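Long-range contact in putative mandelate racemase (Salmonella typhimurium, PDB 2O56), which probably acts as a magnesium-dependent hydro-lyase (dehydratase) of the enolase superfamily, although its substrate is unknown: residues D148-Y156 / V173-W184. Residues are numbered along the deposited sequence; the frame is centred on the assembly and turned at random.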
# COMPACT_ATOMS: atom_id res chain seq x y z
N ASP A 148 46.47 -12.34 -14.28
CA ASP A 148 46.35 -12.81 -12.91
C ASP A 148 44.97 -13.40 -12.63
O ASP A 148 43.96 -12.85 -13.07
CB ASP A 148 46.64 -11.67 -11.95
CG ASP A 148 48.11 -11.31 -11.91
OD1 ASP A 148 48.89 -11.88 -12.71
OD2 ASP A 148 48.49 -10.44 -11.09
N MET A 149 44.94 -14.52 -11.92
CA MET A 149 43.72 -15.04 -11.33
C MET A 149 43.95 -15.19 -9.83
O MET A 149 44.27 -16.28 -9.36
CB MET A 149 43.36 -16.40 -11.94
CG MET A 149 43.10 -16.40 -13.45
SD MET A 149 41.62 -15.50 -13.94
CE MET A 149 40.40 -16.80 -13.91
N LEU A 150 43.80 -14.09 -9.10
CA LEU A 150 44.25 -14.01 -7.70
C LEU A 150 43.38 -14.87 -6.79
O LEU A 150 42.16 -14.91 -6.97
CB LEU A 150 44.27 -12.55 -7.21
CG LEU A 150 44.98 -11.49 -8.05
CD1 LEU A 150 44.91 -10.16 -7.36
CD2 LEU A 150 46.44 -11.85 -8.30
N THR A 151 44.01 -15.56 -5.84
CA THR A 151 43.27 -16.47 -4.95
C THR A 151 43.41 -16.15 -3.47
O THR A 151 42.47 -16.35 -2.70
CB THR A 151 43.59 -17.98 -5.19
OG1 THR A 151 44.97 -18.24 -4.89
CG2 THR A 151 43.29 -18.37 -6.61
N GLU A 152 44.59 -15.67 -3.07
CA GLU A 152 44.92 -15.54 -1.65
C GLU A 152 44.66 -14.12 -1.17
O GLU A 152 44.96 -13.17 -1.89
CB GLU A 152 46.40 -15.88 -1.41
CG GLU A 152 46.86 -17.20 -2.03
CD GLU A 152 46.07 -18.39 -1.51
OE1 GLU A 152 46.02 -18.57 -0.27
OE2 GLU A 152 45.51 -19.13 -2.35
N PRO A 153 44.14 -13.96 0.06
CA PRO A 153 43.88 -12.62 0.60
C PRO A 153 45.07 -11.67 0.42
O PRO A 153 44.88 -10.51 0.02
CB PRO A 153 43.65 -12.89 2.08
CG PRO A 153 43.02 -14.27 2.08
CD PRO A 153 43.75 -15.02 1.01
N GLU A 154 46.28 -12.16 0.69
CA GLU A 154 47.52 -11.38 0.55
C GLU A 154 47.70 -10.83 -0.86
O GLU A 154 48.11 -9.67 -1.03
CB GLU A 154 48.71 -12.26 0.97
CG GLU A 154 50.02 -12.01 0.23
CD GLU A 154 50.88 -10.99 0.92
OE1 GLU A 154 51.95 -11.37 1.45
OE2 GLU A 154 50.49 -9.80 0.95
N GLN A 155 47.38 -11.64 -1.87
CA GLN A 155 47.43 -11.22 -3.28
C GLN A 155 46.47 -10.07 -3.58
O GLN A 155 46.82 -9.15 -4.31
CB GLN A 155 47.12 -12.40 -4.21
CG GLN A 155 48.06 -13.59 -4.08
CD GLN A 155 47.83 -14.61 -5.17
OE1 GLN A 155 48.55 -14.66 -6.17
NE2 GLN A 155 46.81 -15.44 -4.99
N TYR A 156 45.26 -10.14 -3.02
CA TYR A 156 44.24 -9.09 -3.20
C TYR A 156 44.69 -7.78 -2.56
O TYR A 156 44.61 -6.70 -3.17
CB TYR A 156 42.88 -9.57 -2.63
CG TYR A 156 42.13 -10.54 -3.53
CD1 TYR A 156 41.00 -10.12 -4.25
CD2 TYR A 156 42.52 -11.86 -3.66
CE1 TYR A 156 40.31 -11.01 -5.07
CE2 TYR A 156 41.84 -12.74 -4.48
CZ TYR A 156 40.73 -12.32 -5.18
OH TYR A 156 40.07 -13.21 -5.99
N VAL A 173 36.27 -4.83 -6.51
CA VAL A 173 36.74 -6.20 -6.51
C VAL A 173 35.59 -7.15 -6.24
O VAL A 173 34.75 -6.90 -5.37
CB VAL A 173 37.85 -6.37 -5.44
CG1 VAL A 173 37.33 -6.07 -4.03
CG2 VAL A 173 38.48 -7.74 -5.54
N ASP A 174 35.54 -8.23 -7.01
CA ASP A 174 34.70 -9.38 -6.70
C ASP A 174 35.57 -10.42 -5.99
O ASP A 174 36.35 -11.11 -6.64
CB ASP A 174 34.13 -9.96 -8.01
CG ASP A 174 33.13 -11.11 -7.78
OD1 ASP A 174 33.14 -11.74 -6.70
OD2 ASP A 174 32.35 -11.38 -8.72
N THR A 175 35.41 -10.53 -4.67
CA THR A 175 36.22 -11.44 -3.88
C THR A 175 35.61 -12.83 -3.71
O THR A 175 36.22 -13.69 -3.07
CB THR A 175 36.49 -10.89 -2.49
OG1 THR A 175 35.25 -10.72 -1.80
CG2 THR A 175 37.26 -9.58 -2.56
N VAL A 176 34.42 -13.07 -4.28
CA VAL A 176 33.70 -14.33 -4.04
C VAL A 176 33.82 -15.35 -5.18
O VAL A 176 33.90 -16.56 -4.93
CB VAL A 176 32.20 -14.07 -3.65
CG1 VAL A 176 31.41 -15.36 -3.58
CG2 VAL A 176 32.14 -13.40 -2.30
N ALA A 177 33.86 -14.86 -6.42
CA ALA A 177 33.62 -15.70 -7.60
C ALA A 177 34.87 -16.46 -8.09
O ALA A 177 34.79 -17.30 -8.99
CB ALA A 177 33.02 -14.87 -8.73
N MET A 178 36.03 -16.16 -7.51
CA MET A 178 37.22 -16.99 -7.71
C MET A 178 37.28 -17.99 -6.56
O MET A 178 37.27 -17.58 -5.40
CB MET A 178 38.49 -16.13 -7.70
CG MET A 178 39.74 -16.82 -8.30
SD MET A 178 39.77 -16.78 -10.10
CE MET A 178 39.94 -15.02 -10.44
N ASP A 179 37.35 -19.28 -6.86
CA ASP A 179 37.57 -20.26 -5.78
C ASP A 179 39.02 -20.25 -5.30
O ASP A 179 39.82 -19.42 -5.75
CB ASP A 179 37.07 -21.68 -6.13
CG ASP A 179 37.91 -22.36 -7.20
OD1 ASP A 179 38.95 -21.82 -7.62
OD2 ASP A 179 37.51 -23.46 -7.65
N ARG A 180 39.38 -21.17 -4.41
CA ARG A 180 40.73 -21.17 -3.87
C ARG A 180 41.74 -21.69 -4.88
O ARG A 180 42.94 -21.53 -4.70
CB ARG A 180 40.81 -21.95 -2.55
CG ARG A 180 40.35 -23.40 -2.65
CD ARG A 180 39.74 -23.89 -1.35
NE ARG A 180 40.57 -24.88 -0.68
CZ ARG A 180 40.44 -26.20 -0.83
NH1 ARG A 180 39.50 -26.70 -1.62
NH2 ARG A 180 41.26 -27.02 -0.17
N HIS A 181 41.24 -22.29 -5.96
CA HIS A 181 42.09 -22.91 -6.98
C HIS A 181 42.27 -22.06 -8.22
O HIS A 181 43.01 -22.42 -9.12
CB HIS A 181 41.52 -24.28 -7.35
CG HIS A 181 41.41 -25.21 -6.18
ND1 HIS A 181 40.25 -25.89 -5.88
CD2 HIS A 181 42.31 -25.55 -5.22
CE1 HIS A 181 40.44 -26.62 -4.79
NE2 HIS A 181 41.68 -26.43 -4.37
N GLY A 182 41.58 -20.92 -8.28
CA GLY A 182 41.75 -19.99 -9.39
C GLY A 182 40.77 -20.25 -10.51
O GLY A 182 41.01 -19.83 -11.64
N ASN A 183 39.68 -20.93 -10.19
CA ASN A 183 38.56 -21.07 -11.13
C ASN A 183 37.55 -19.93 -10.94
O ASN A 183 37.20 -19.61 -9.81
CB ASN A 183 37.86 -22.42 -10.95
CG ASN A 183 38.82 -23.61 -11.03
OD1 ASN A 183 39.41 -23.88 -12.08
ND2 ASN A 183 38.97 -24.32 -9.93
N TRP A 184 37.08 -19.36 -12.06
CA TRP A 184 36.21 -18.19 -12.07
C TRP A 184 34.77 -18.59 -12.32
O TRP A 184 34.47 -19.20 -13.34
CB TRP A 184 36.64 -17.20 -13.16
CG TRP A 184 35.76 -15.96 -13.24
CD1 TRP A 184 34.86 -15.65 -14.22
CD2 TRP A 184 35.70 -14.89 -12.29
NE1 TRP A 184 34.25 -14.45 -13.94
CE2 TRP A 184 34.75 -13.96 -12.76
CE3 TRP A 184 36.37 -14.63 -11.08
CZ2 TRP A 184 34.44 -12.79 -12.06
CZ3 TRP A 184 36.06 -13.46 -10.39
CH2 TRP A 184 35.10 -12.55 -10.89
O HOH W 1 37.07 -13.55 -6.35
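Thr151 and Met149 pass beside the type I turn Asp179–Gly182, with the CA atoms of Thr151 and Arg180 5.5 Å apart, whereas Tyr156, in the first turn of helix 153-165, faces the loop after strand 170-173. Thr151 lays its methyl over the turn, CG2 lying 3.5 Å from Gly182 N. A chi1 of 63° puts CG2 anti to the carbonyl carbon, facing the turn, and OG1 where it donates to Glu152 OE2. Met149 and Met178 cross at about a right angle, Met149 CE resting 3.9 Å from Met178 SD and equally near Trp184 CB. Both segments belong to the (β/α)7β barrel, the modified TIM barrel of the enolase superfamily. The loop leaves strand 170-173 beside the metal site, the Asp174 side chain being about 8 Å from the magnesium ion; its OD2 is hydrogen-bonded to His223 ND1. Arg204 of helix 195-212 ties the segments together through the carbonyls of Thr151, Thr175, Met178 and Asp179. Val173 CG2 meets the Tyr156 ring at its edge, 3.7 Å from CD1. The Tyr156 hydroxyl donates to Leu150 O (2.9 Å) from above the carbonyl plane and accepts from a water that also donates to Asp174 O and accepts from Met178 N.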